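PDB 1O4S: aspartate aminotransferase from Thermotoga maritima, which catalyses the reversible transfer of an amino group from L-aspartate to 2-oxoglutarate, giving oxaloacetate and L-glutamate, with pyridoxal 5'-phosphate as cofactor. Local coordinates for residues G40-N45 with L375-D380; I44-G49 with F368-E373; E342-L345 with A351-P354. All coordinates share one frame; numbering follows the deposited sequence.

Contact 1 of 3, residues G40-N45 with L375-D380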
loop_
_atom_site.group_PDB
_atom_site.type_symbol
_atom_site.label_atom_id
_atom_site.label_comp_id
_atom_site.label_asym_id
_atom_site.label_seq_id
_atom_site.Cartn_x
_atom_site.Cartn_y
_atom_site.Cartn_z
ATOM N N GLY B 40 -22.596 -22.194 16.255
ATOM C CA GLY B 40 -22.315 -22.607 17.624
ATOM C C GLY B 40 -21.333 -23.753 17.813
ATOM O O GLY B 40 -21.430 -24.483 18.784
ATOM N N GLU B 41 -20.381 -23.917 16.909
ATOM C CA GLU B 41 -19.395 -24.975 17.078
ATOM C C GLU B 41 -18.120 -24.412 17.727
ATOM O O GLU B 41 -17.744 -23.233 17.527
ATOM C CB GLU B 41 -19.074 -25.659 15.748
ATOM C CG GLU B 41 -20.279 -26.255 15.032
ATOM C CD GLU B 41 -20.737 -27.579 15.615
ATOM O OE1 GLU B 41 -21.718 -28.158 15.060
ATOM O OE2 GLU B 41 -20.130 -28.050 16.615
ATOM N N ASP B 42 -17.474 -25.278 18.514
ATOM C CA ASP B 42 -16.259 -24.922 19.247
ATOM C C ASP B 42 -15.022 -25.208 18.398
ATOM O O ASP B 42 -14.306 -26.197 18.615
ATOM C CB ASP B 42 -16.181 -25.666 20.592
ATOM C CG ASP B 42 -14.994 -25.205 21.445
ATOM O OD1 ASP B 42 -14.477 -24.053 21.238
ATOM O OD2 ASP B 42 -14.509 -25.953 22.325
ATOM N N VAL B 43 -14.783 -24.329 17.432
ATOM C CA VAL B 43 -13.650 -24.477 16.530
ATOM C C VAL B 43 -12.394 -23.940 17.213
ATOM O O VAL B 43 -12.367 -22.780 17.621
ATOM C CB VAL B 43 -13.869 -23.696 15.198
ATOM C CG1 VAL B 43 -12.580 -23.594 14.390
ATOM C CG2 VAL B 43 -14.985 -24.348 14.370
ATOM N N ILE B 44 -11.375 -24.786 17.349
ATOM C CA ILE B 44 -10.053 -24.328 17.728
ATOM C C ILE B 44 -9.286 -24.070 16.429
ATOM O O ILE B 44 -9.013 -24.976 15.655
ATOM C CB ILE B 44 -9.328 -25.340 18.655
ATOM C CG1 ILE B 44 -10.205 -25.703 19.868
ATOM C CG2 ILE B 44 -7.996 -24.761 19.134
ATOM C CD1 ILE B 44 -9.807 -27.008 20.536
ATOM N N ASN B 45 -8.947 -22.813 16.204
ATOM C CA ASN B 45 -8.404 -22.364 14.937
ATOM C C ASN B 45 -6.922 -22.155 15.095
ATOM O O ASN B 45 -6.494 -21.168 15.660
ATOM C CB ASN B 45 -9.075 -21.052 14.477
ATOM C CG ASN B 45 -8.764 -20.717 13.000
ATOM O OD1 ASN B 45 -7.613 -20.786 12.572
ATOM N ND2 ASN B 45 -9.808 -20.399 12.219
ATOM N N LEU B 375 -4.411 -25.325 22.908
ATOM C CA LEU B 375 -3.488 -26.227 22.243
ATOM C C LEU B 375 -3.625 -27.653 22.776
ATOM O O LEU B 375 -3.537 -28.607 22.019
ATOM C CB LEU B 375 -2.051 -25.750 22.406
ATOM C CG LEU B 375 -1.623 -24.521 21.594
ATOM C CD1 LEU B 375 -0.267 -24.090 22.075
ATOM C CD2 LEU B 375 -1.573 -24.838 20.124
ATOM N N THR B 376 -3.834 -27.783 24.084
ATOM C CA THR B 376 -3.960 -29.081 24.712
ATOM C C THR B 376 -5.200 -29.777 24.214
ATOM O O THR B 376 -5.163 -30.973 23.927
ATOM C CB THR B 376 -4.041 -28.962 26.243
ATOM O OG1 THR B 376 -2.824 -28.422 26.755
ATOM C CG2 THR B 376 -4.102 -30.354 26.880
ATOM N N GLU B 377 -6.302 -29.044 24.163
ATOM C CA GLU B 377 -7.555 -29.596 23.685
ATOM C C GLU B 377 -7.436 -29.945 22.203
ATOM O O GLU B 377 -7.923 -30.983 21.800
ATOM C CB GLU B 377 -8.724 -28.616 23.884
ATOM C CG GLU B 377 -9.979 -29.270 24.456
ATOM C CD GLU B 377 -11.024 -29.668 23.434
ATOM O OE1 GLU B 377 -11.530 -28.711 22.798
ATOM O OE2 GLU B 377 -11.371 -30.901 23.311
ATOM N N ALA B 378 -6.794 -29.087 21.405
ATOM C CA ALA B 378 -6.665 -29.350 19.968
ATOM C C ALA B 378 -5.806 -30.577 19.734
ATOM O O ALA B 378 -6.152 -31.417 18.918
ATOM C CB ALA B 378 -6.088 -28.150 19.219
ATOM N N LEU B 379 -4.705 -30.686 20.478
ATOM C CA LEU B 379 -3.755 -31.788 20.321
ATOM C C LEU B 379 -4.351 -33.112 20.759
ATOM O O LEU B 379 -3.997 -34.167 20.196
ATOM C CB LEU B 379 -2.454 -31.506 21.053
ATOM C CG LEU B 379 -1.598 -30.501 20.277
ATOM C CD1 LEU B 379 -0.541 -29.820 21.162
ATOM C CD2 LEU B 379 -0.945 -31.185 19.086
ATOM N N ASP B 380 -5.258 -33.032 21.737
ATOM C CA ASP B 380 -6.141 -34.134 22.139
ATOM C C ASP B 380 -6.977 -34.604 20.967
ATOM O O ASP B 380 -7.042 -35.800 20.681
ATOM C CB ASP B 380 -7.128 -33.669 23.228
ATOM C CG ASP B 380 -6.614 -33.865 24.629
ATOM O OD1 ASP B 380 -7.275 -33.382 25.588
ATOM O OD2 ASP B 380 -5.579 -34.513 24.886
#
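Ile44, at the start of strand 44-45, lies across from Ala378 in the helix 372-386, their CA atoms 6.5 Å apart, and no hydrogen bond joins the two segments. The chain reaches this point from helix 27-38, which ends in a Schellman motif with Gly40 as its positive-phi C-prime residue, and then bends through an inverse gamma turn centred on Asp42. Ile44 supplies nearly all of the 40-45 side, with both of its branches. CG2 rests on Ala378 CB at 3.9 Å. In the longer branch CG1 is anti to the carbonyl carbon (chi1 -53°) and the chain runs on extended, so that CD1 lies 3.8 Å from Ala378 N and 3.9 Å from Glu377 CB. The same methyl also meets the carboxylate of Glu377, with CD1 3.3 Å from OE1, so the isoleucine tip is wedged between the helix backbone and a folded acidic side chain. Glu377 crosses Ile44 at about a right angle; its chain, bent at chi2 (-97°), holds OE1 beside CD1 of Ile44. The Asp42 side chain approaches it from the opposite direction; OD2 of Asp42 and OE1 of Glu377 are 4.1 Å apart, and the two carboxylate planes differ by only 17°. Arginines of the same helix balance this acidic pair: Arg374 forms a salt bridge with Asp42 OD1, and Arg381 one with Glu377 OE1 while also donating to the backbone oxygen of Asp42. Helix 372-386 thus packs here against strand 44-45, an outermost strand of the four-stranded mixed sheet. The repulsion expected between the carboxylates is probably offset by the two arginines, so that polar attachment runs through Arg374 and Arg381, and direct contact through the methyl groups of Ile44.

Contact 2 of 3, residues I44-G49 with F368-E373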
loop_
_atom_site.group_PDB
_atom_site.type_symbol
_atom_site.label_atom_id
_atom_site.label_comp_id
_atom_site.label_asym_id
_atom_site.label_seq_id
_atom_site.Cartn_x
_atom_site.Cartn_y
_atom_site.Cartn_z
ATOM N N ILE B 44 -11.375 -24.786 17.349
ATOM C CA ILE B 44 -10.053 -24.328 17.728
ATOM C C ILE B 44 -9.286 -24.070 16.429
ATOM O O ILE B 44 -9.013 -24.976 15.655
ATOM C CB ILE B 44 -9.328 -25.340 18.655
ATOM C CG1 ILE B 44 -10.205 -25.703 19.868
ATOM C CG2 ILE B 44 -7.996 -24.761 19.134
ATOM C CD1 ILE B 44 -9.807 -27.008 20.536
ATOM N N ASN B 45 -8.947 -22.813 16.204
ATOM C CA ASN B 45 -8.404 -22.364 14.937
ATOM C C ASN B 45 -6.922 -22.155 15.095
ATOM O O ASN B 45 -6.494 -21.168 15.660
ATOM C CB ASN B 45 -9.075 -21.052 14.477
ATOM C CG ASN B 45 -8.764 -20.717 13.000
ATOM O OD1 ASN B 45 -7.613 -20.786 12.572
ATOM N ND2 ASN B 45 -9.808 -20.399 12.219
ATOM N N LEU B 46 -6.153 -23.089 14.564
ATOM C CA LEU B 46 -4.709 -23.043 14.613
ATOM C C LEU B 46 -4.082 -22.674 13.269
ATOM O O LEU B 46 -3.010 -23.186 12.914
ATOM C CB LEU B 46 -4.210 -24.404 15.073
ATOM C CG LEU B 46 -4.884 -24.808 16.375
ATOM C CD1 LEU B 46 -4.379 -26.162 16.788
ATOM C CD2 LEU B 46 -4.668 -23.738 17.466
ATOM N N THR B 47 -4.729 -21.767 12.544
ATOM C CA THR B 47 -4.210 -21.286 11.254
ATOM C C THR B 47 -3.607 -19.891 11.289
ATOM O O THR B 47 -3.083 -19.448 10.276
ATOM C CB THR B 47 -5.314 -21.267 10.167
ATOM O OG1 THR B 47 -6.359 -20.335 10.507
ATOM C CG2 THR B 47 -5.996 -22.645 10.028
ATOM N N ALA B 48 -3.680 -19.194 12.427
ATOM C CA ALA B 48 -3.304 -17.787 12.466
ATOM C C ALA B 48 -1.885 -17.526 11.992
ATOM O O ALA B 48 -0.965 -18.279 12.301
ATOM C CB ALA B 48 -3.525 -17.184 13.871
ATOM N N GLY B 49 -1.744 -16.459 11.214
ATOM C CA GLY B 49 -0.456 -15.890 10.888
ATOM C C GLY B 49 -0.066 -14.671 11.707
ATOM O O GLY B 49 0.807 -13.899 11.266
ATOM N N PHE B 368 0.844 -21.962 16.781
ATOM C CA PHE B 368 0.649 -21.995 18.219
ATOM C C PHE B 368 0.561 -20.577 18.833
ATOM O O PHE B 368 1.150 -20.271 19.889
ATOM C CB PHE B 368 1.649 -22.924 18.910
ATOM C CG PHE B 368 3.072 -22.742 18.504
ATOM C CD1 PHE B 368 3.883 -21.813 19.149
ATOM C CD2 PHE B 368 3.629 -23.550 17.508
ATOM C CE1 PHE B 368 5.211 -21.691 18.818
ATOM C CE2 PHE B 368 4.946 -23.421 17.165
ATOM C CZ PHE B 368 5.743 -22.485 17.828
ATOM N N ALA B 369 -0.190 -19.725 18.135
ATOM C CA ALA B 369 -0.567 -18.414 18.664
ATOM C C ALA B 369 -1.912 -18.575 19.363
ATOM O O ALA B 369 -2.879 -17.883 19.066
ATOM C CB ALA B 369 -0.603 -17.345 17.550
ATOM N N THR B 370 -1.971 -19.541 20.273
ATOM C CA THR B 370 -3.078 -19.692 21.206
ATOM C C THR B 370 -2.592 -20.296 22.520
ATOM O O THR B 370 -1.459 -20.759 22.637
ATOM C CB THR B 370 -4.269 -20.515 20.616
ATOM O OG1 THR B 370 -4.070 -21.913 20.808
ATOM C CG2 THR B 370 -4.366 -20.423 19.105
ATOM N N SER B 371 -3.460 -20.255 23.519
ATOM C CA SER B 371 -3.097 -20.690 24.851
ATOM C C SER B 371 -2.742 -22.186 24.902
ATOM O O SER B 371 -3.229 -22.986 24.094
ATOM C CB SER B 371 -4.239 -20.392 25.798
ATOM O OG SER B 371 -5.389 -21.071 25.369
ATOM N N ILE B 372 -1.887 -22.544 25.863
ATOM C CA ILE B 372 -1.561 -23.937 26.113
ATOM C C ILE B 372 -2.826 -24.730 26.349
ATOM O O ILE B 372 -2.922 -25.877 25.905
ATOM C CB ILE B 372 -0.531 -24.083 27.265
ATOM C CG1 ILE B 372 0.848 -23.731 26.715
ATOM C CG2 ILE B 372 -0.499 -25.525 27.813
ATOM C CD1 ILE B 372 1.956 -23.866 27.694
ATOM N N GLU B 373 -3.813 -24.089 26.971
ATOM C CA GLU B 373 -5.101 -24.718 27.255
ATOM C C GLU B 373 -5.799 -25.190 25.972
ATOM O O GLU B 373 -6.256 -26.322 25.868
ATOM C CB GLU B 373 -6.022 -23.743 28.009
ATOM C CG GLU B 373 -7.362 -24.373 28.411
ATOM C CD GLU B 373 -8.357 -23.391 29.039
ATOM O OE1 GLU B 373 -8.123 -22.173 28.954
ATOM O OE2 GLU B 373 -9.383 -23.849 29.620
#
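Leu46 and Thr370 meet where the chain leaving strand 44-45 passes the turn ahead of helix 372-386; the backbones come closest at Leu46 and Phe368, whose CA atoms are 6.5 Å apart, with no hydrogen bond between the segments. The two side chains cross at about a right angle. Leu46 reaches over with one branch, its CD2 lying 3.7 Å from Thr370 CG2 and 3.9 Å from Thr370 OG1. With OG1 of Thr370 between the backbone N and the carbonyl carbon (chi1 86°), the methyl CG2 is left near Leu46 and 4.1 Å from Asn45 O. Ser371 is the N-cap of helix 372-386, its OG capping the backbone N of Arg374. On the other segment the Asn45 side chain shapes the turn: OD1 accepts from Thr47 N at 3.0 Å in an Asx turn, the donor nitrogen lying in the carbonyl plane, with a C=O...N angle of 155°. The segment runs on to Gly49, which by similarity binds L-aspartate, and Thr47 O receives a weak bond from Arg365, another probable substrate-binding residue. The chemistry between the two segments is thus purely van der Waals. It buries Thr370 OG1 without any polar partner in the model, while polar groups of 44-49 bond within its own turn, to strand 350-354 and its approach, and to Ser367.

Contact 3 of 3, residues E342-L345 with A351-P354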
loop_
_atom_site.group_PDB
_atom_site.type_symbol
_atom_site.label_atom_id
_atom_site.label_comp_id
_atom_site.label_asym_id
_atom_site.label_seq_id
_atom_site.Cartn_x
_atom_site.Cartn_y
_atom_site.Cartn_z
ATOM N N GLU B 342 -9.689 -30.730 5.806
ATOM C CA GLU B 342 -11.140 -30.640 5.618
ATOM C C GLU B 342 -11.851 -31.521 6.646
ATOM O O GLU B 342 -12.829 -31.111 7.254
ATOM C CB GLU B 342 -11.551 -31.065 4.186
ATOM C CG GLU B 342 -11.323 -29.976 3.130
ATOM C CD GLU B 342 -11.674 -30.416 1.696
ATOM O OE1 GLU B 342 -11.999 -31.610 1.460
ATOM O OE2 GLU B 342 -11.626 -29.542 0.786
ATOM N N ARG B 343 -11.322 -32.720 6.837
ATOM C CA ARG B 343 -11.925 -33.725 7.687
ATOM C C ARG B 343 -11.722 -33.419 9.156
ATOM O O ARG B 343 -12.619 -33.599 9.956
ATOM C CB ARG B 343 -11.316 -35.084 7.378
ATOM C CG ARG B 343 -11.667 -35.605 5.997
ATOM C CD ARG B 343 -10.968 -36.906 5.597
ATOM N NE ARG B 343 -11.028 -37.054 4.132
ATOM C CZ ARG B 343 -11.886 -37.824 3.453
ATOM N NH1 ARG B 343 -12.784 -38.595 4.078
ATOM N NH2 ARG B 343 -11.824 -37.839 2.119
ATOM N N LEU B 344 -10.524 -32.975 9.502
ATOM C CA LEU B 344 -10.200 -32.617 10.871
ATOM C C LEU B 344 -11.073 -31.435 11.272
ATOM O O LEU B 344 -11.602 -31.396 12.380
ATOM C CB LEU B 344 -8.714 -32.272 11.001
ATOM C CG LEU B 344 -8.211 -31.874 12.390
ATOM C CD1 LEU B 344 -8.065 -33.066 13.288
ATOM C CD2 LEU B 344 -6.894 -31.173 12.267
ATOM N N LEU B 345 -11.240 -30.479 10.372
ATOM C CA LEU B 345 -12.157 -29.386 10.630
ATOM C C LEU B 345 -13.591 -29.857 10.822
ATOM O O LEU B 345 -14.224 -29.494 11.797
ATOM C CB LEU B 345 -12.100 -28.340 9.530
ATOM C CG LEU B 345 -12.999 -27.113 9.754
ATOM C CD1 LEU B 345 -12.639 -26.344 11.056
ATOM C CD2 LEU B 345 -12.927 -26.189 8.558
ATOM N N ALA B 351 -8.871 -26.347 13.016
ATOM C CA ALA B 351 -8.422 -25.763 11.763
ATOM C C ALA B 351 -6.887 -25.686 11.622
ATOM O O ALA B 351 -6.201 -25.013 12.390
ATOM C CB ALA B 351 -9.047 -24.402 11.574
ATOM N N LEU B 352 -6.376 -26.394 10.607
ATOM C CA LEU B 352 -4.982 -26.310 10.172
ATOM C C LEU B 352 -4.901 -25.881 8.698
ATOM O O LEU B 352 -5.900 -25.831 7.983
ATOM C CB LEU B 352 -4.262 -27.639 10.385
ATOM C CG LEU B 352 -4.365 -28.297 11.772
ATOM C CD1 LEU B 352 -3.876 -29.735 11.778
ATOM C CD2 LEU B 352 -3.613 -27.514 12.786
ATOM N N VAL B 353 -3.699 -25.546 8.264
ATOM C CA VAL B 353 -3.483 -25.085 6.912
ATOM C C VAL B 353 -2.808 -26.203 6.097
ATOM O O VAL B 353 -1.764 -26.674 6.474
ATOM C CB VAL B 353 -2.591 -23.852 6.889
ATOM C CG1 VAL B 353 -2.496 -23.314 5.473
ATOM C CG2 VAL B 353 -3.132 -22.770 7.854
ATOM N N PRO B 354 -3.400 -26.610 4.975
ATOM C CA PRO B 354 -2.760 -27.608 4.102
ATOM C C PRO B 354 -1.356 -27.170 3.649
ATOM O O PRO B 354 -1.202 -26.048 3.187
ATOM C CB PRO B 354 -3.719 -27.695 2.923
ATOM C CG PRO B 354 -5.025 -27.248 3.499
ATOM C CD PRO B 354 -4.701 -26.157 4.453
#
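No flat side chain enters the contact of Leu344 and Leu345 with Leu352 and Ala351; leucine methyls, one leucine CG and the CB of Ala351 make the contact. The helix and strand 350-354 approach most closely at Leu345 and Ala351, with CA atoms 5.3 Å apart. Leu344 points toward the strand, and its CG, anti to the backbone N (chi1 -180°), carries CD2 onto the end of Leu352. Those two side chains lie at a slant to each other, CD2 of Leu344 being 3.4 Å from CD1 and 3.9 Å from CG of Leu352. The shorter distance is tighter than usual for two methyl carbons. Beside this pair Leu345 places CD1 4.1 Å from Ala351 CB, a looser touch, and its side chain also packs on Lys32 and Leu36 of helix 27-38. Leu352 is further lined by Cys341 and by Val364 and Leu366 of the neighbouring strand 363-367. All four touching residues are buried. Helix 337-348 here folds back over the strand that directly follows it, 350-354 of the four-stranded mixed sheet, which is interrupted by a bulge or short loop. The Leu352 side chain lies about 6 Å from that of Arg365, which by similarity binds L-aspartate. With no hydrogen bond across the contact, its cohesion rests on dispersion and on the exclusion of water from these aliphatic groups.

How the contacts relate
From the N terminus, helix 27-38 leads through 40-45 into 44-49, so contacts 1 and 2 start from one continuous stretch and share Ile44 and Asn45. Some 320 residues later the chain returns at 368-373 and then 375-380, making contact 2 the inner and contact 1 the outer closure. Contact 3 closes a short local loop, from helix 337-348 to strand 350-354, that lies within both. Contacts 1 and 2 join through Ala378 CB against Leu46 CD1, at 3.6 Å. Both meet contact 3 in the sheet, where the parallel strands 44-45 and 350-354 are bridged by probable bonds from Ala351 N to Ile44 O and from Leu46 N to Ala351 O. Together they tie the N-terminal strand to helices 337-348 and 372-386.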